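Local coordinates for succinoglycan biosynthesis protein (Bacillus cereus ATCC 14579, PDB 3B55) that binds calcium and belongs to the erythromycin esterase-like family, probably acting as an enzyme, with a possible link to succinoglycan biosynthesis, at residues T108-E114 with V166-D172. The protein carries 1 engineered substitution. Numbering follows the deposited sequence.
Sequences TNLVLEE and VRVIGMD. With CA (calcium ion), chain B.
M171 (selenomethionine) and E113 meet through the selenomethionine methyl: chi1 of 70° sets CG of M171 between its backbone N and carbonyl carbon, and the chain then runs extended until CE lies 3.8 Å from CB of E113. With its own CG anti to the backbone N (chi1 -172°), E113 carries its carboxylate onward to the calcium ion. Lower on the same side chain, CB of M171 packs 3.6 Å from CG1 of V111, the two side chains crossing at about a right angle. V111 also sets CG2 4.0 Å from CB of I169, on the face covered by helix 278-298; L112 and V168 meet more loosely on the other face, through CD1 and CG1.

Between these two layers of side chains, strands 109-112 and 167-172 run parallel as a beta-alpha-beta crossover, linked through helices 116-128 and 144-158, with 167-172 outermost in the mixed sheet. T108 O accepts from R167 N; L110 then bridges R167 and I169, and L112 bridges I169 and M171, alternate residues of the partner strand. The ladder closes where M171 N reaches L112 O at 3.1 Å. The chain turns a corner at E113 and E114, and past it E114 O receives D172 N at 2.8 Å, the donor standing above the carbonyl plane.

The calcium ion is held by E113 OE2, 2.3 Å away, together with H85, while E113 OE1 accepts from the backbone N of H306. D172, whose OD1 bonds to H283, accepts at OD2 from a water that also donates to E113 O; a second water links OD2 only weakly to E113 OE2. At the C-terminal ends of two neighbouring strands, E113 thus binds the metal directly, its carboxylate fixed through both oxygens, whereas the D172 carboxylate reaches E113 through water.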
loop_
_atom_site.group_PDB
_atom_site.type_symbol
_atom_site.label_atom_id
_atom_site.label_comp_id
_atom_site.label_asym_id
_atom_site.label_seq_id
_atom_site.Cartn_x
_atom_site.Cartn_y
_atom_site.Cartn_z
ATOM N N THR A 108 -14.457 0.646 4.863
ATOM C CA THR A 108 -15.022 -0.228 3.839
ATOM C C THR A 108 -14.164 -0.465 2.593
ATOM O O THR A 108 -14.622 -1.100 1.638
ATOM C CB THR A 108 -16.389 0.315 3.365
ATOM O OG1 THR A 108 -16.246 1.688 2.978
ATOM C CG2 THR A 108 -17.432 0.214 4.482
ATOM N N ASN A 109 -12.942 0.053 2.583
ATOM C CA ASN A 109 -12.074 -0.148 1.432
ATOM C C ASN A 109 -10.659 -0.458 1.849
ATOM O O ASN A 109 -10.121 0.151 2.765
ATOM C CB ASN A 109 -12.071 1.088 0.533
ATOM C CG ASN A 109 -13.459 1.557 0.207
ATOM O OD1 ASN A 109 -13.992 2.453 0.862
ATOM N ND2 ASN A 109 -14.070 0.940 -0.798
ATOM N N LEU A 110 -10.072 -1.431 1.176
ATOM C CA LEU A 110 -8.706 -1.816 1.443
ATOM C C LEU A 110 -7.931 -1.575 0.158
ATOM O O LEU A 110 -8.169 -2.239 -0.856
ATOM C CB LEU A 110 -8.617 -3.294 1.830
ATOM C CG LEU A 110 -7.188 -3.840 2.004
ATOM C CD1 LEU A 110 -6.469 -3.076 3.093
ATOM C CD2 LEU A 110 -7.242 -5.318 2.369
ATOM N N VAL A 111 -7.033 -0.600 0.201
ATOM C CA VAL A 111 -6.208 -0.284 -0.945
ATOM C C VAL A 111 -4.868 -0.967 -0.721
ATOM O O VAL A 111 -4.149 -0.671 0.237
ATOM C CB VAL A 111 -6.004 1.240 -1.106
ATOM C CG1 VAL A 111 -5.061 1.515 -2.265
ATOM C CG2 VAL A 111 -7.351 1.911 -1.370
ATOM N N LEU A 112 -4.543 -1.893 -1.609
ATOM C CA LEU A 112 -3.301 -2.638 -1.506
ATOM C C LEU A 112 -2.230 -2.078 -2.393
ATOM O O LEU A 112 -2.503 -1.535 -3.467
ATOM C CB LEU A 112 -3.495 -4.099 -1.921
ATOM C CG LEU A 112 -4.457 -4.992 -1.152
ATOM C CD1 LEU A 112 -4.552 -6.313 -1.884
ATOM C CD2 LEU A 112 -3.983 -5.202 0.280
ATOM N N GLU A 113 -1.000 -2.244 -1.933
ATOM C CA GLU A 113 0.149 -1.818 -2.687
ATOM C C GLU A 113 0.276 -2.932 -3.730
ATOM O O GLU A 113 1.254 -3.689 -3.770
ATOM C CB GLU A 113 1.369 -1.799 -1.796
ATOM C CG GLU A 113 2.547 -1.202 -2.451
ATOM C CD GLU A 113 3.795 -1.751 -1.878
ATOM O OE1 GLU A 113 4.137 -1.439 -0.713
ATOM O OE2 GLU A 113 4.417 -2.521 -2.615
ATOM N N GLU A 114 -0.749 -3.033 -4.565
ATOM C CA GLU A 114 -0.812 -4.044 -5.609
ATOM C C GLU A 114 -1.326 -3.378 -6.882
ATOM O O GLU A 114 -1.982 -2.338 -6.827
ATOM C CB GLU A 114 -1.763 -5.160 -5.156
ATOM C CG GLU A 114 -1.940 -6.306 -6.135
ATOM C CD GLU A 114 -0.630 -6.983 -6.462
ATOM O OE1 GLU A 114 0.163 -6.400 -7.232
ATOM O OE2 GLU A 114 -0.392 -8.093 -5.944
ATOM N N VAL A 166 -16.612 -4.772 2.111
ATOM C CA VAL A 166 -15.253 -4.269 1.980
ATOM C C VAL A 166 -14.801 -4.464 0.537
ATOM O O VAL A 166 -14.873 -5.576 0.013
ATOM C CB VAL A 166 -14.288 -5.034 2.900
ATOM C CG1 VAL A 166 -12.851 -4.559 2.670
ATOM C CG2 VAL A 166 -14.711 -4.842 4.355
ATOM N N ARG A 167 -14.350 -3.382 -0.102
ATOM C CA ARG A 167 -13.882 -3.432 -1.487
ATOM C C ARG A 167 -12.360 -3.508 -1.513
ATOM O O ARG A 167 -11.688 -2.948 -0.645
ATOM C CB ARG A 167 -14.317 -2.179 -2.254
ATOM C CG ARG A 167 -15.794 -1.843 -2.160
ATOM C CD ARG A 167 -16.685 -2.944 -2.725
ATOM N NE ARG A 167 -16.384 -3.282 -4.116
ATOM C CZ ARG A 167 -16.353 -2.409 -5.120
ATOM N NH1 ARG A 167 -16.599 -1.123 -4.903
ATOM N NH2 ARG A 167 -16.078 -2.825 -6.348
ATOM N N VAL A 168 -11.816 -4.203 -2.506
ATOM C CA VAL A 168 -10.373 -4.331 -2.637
ATOM C C VAL A 168 -9.876 -3.564 -3.850
ATOM O O VAL A 168 -10.244 -3.866 -4.981
ATOM C CB VAL A 168 -9.945 -5.805 -2.767
ATOM C CG1 VAL A 168 -8.480 -5.892 -3.168
ATOM C CG2 VAL A 168 -10.156 -6.512 -1.446
ATOM N N ILE A 169 -9.031 -2.570 -3.602
ATOM C CA ILE A 169 -8.476 -1.741 -4.671
ATOM C C ILE A 169 -6.952 -1.858 -4.741
ATOM O O ILE A 169 -6.285 -2.089 -3.730
ATOM C CB ILE A 169 -8.839 -0.230 -4.458
ATOM C CG1 ILE A 169 -10.351 -0.016 -4.582
ATOM C CG2 ILE A 169 -8.102 0.646 -5.463
ATOM C CD1 ILE A 169 -11.098 -0.200 -3.281
ATOM N N GLY A 170 -6.417 -1.695 -5.946
ATOM C CA GLY A 170 -4.983 -1.747 -6.152
ATOM C C GLY A 170 -4.502 -0.366 -6.573
ATOM O O GLY A 170 -5.008 0.209 -7.543
HETATM N N MSE A 171 -3.527 0.182 -5.859
HETATM C CA MSE A 171 -3.032 1.503 -6.202
HETATM C C MSE A 171 -1.768 1.487 -7.067
HETATM O O MSE A 171 -1.360 2.531 -7.579
HETATM C CB MSE A 171 -2.781 2.309 -4.927
HETATM C CG MSE A 171 -1.604 1.827 -4.104
HETATM SE SE MSE A 171 -1.344 2.878 -2.493
HETATM C CE MSE A 171 -0.301 1.601 -1.473
ATOM N N ASP A 172 -1.158 0.315 -7.244
ATOM C CA ASP A 172 0.067 0.233 -8.042
ATOM C C ASP A 172 -0.184 0.123 -9.545
ATOM O O ASP A 172 -1.244 -0.334 -9.978
ATOM C CB ASP A 172 0.929 -0.941 -7.583
ATOM C CG ASP A 172 2.400 -0.686 -7.795
ATOM O OD1 ASP A 172 2.732 0.270 -8.528
ATOM O OD2 ASP A 172 3.225 -1.439 -7.239
HETATM CA CA CA B . 6.671 -2.580 -1.969
HETATM O O HOH W 1 3.039 -3.817 -6.023
HETATM O O HOH W 2 5.452 -0.598 -5.298
#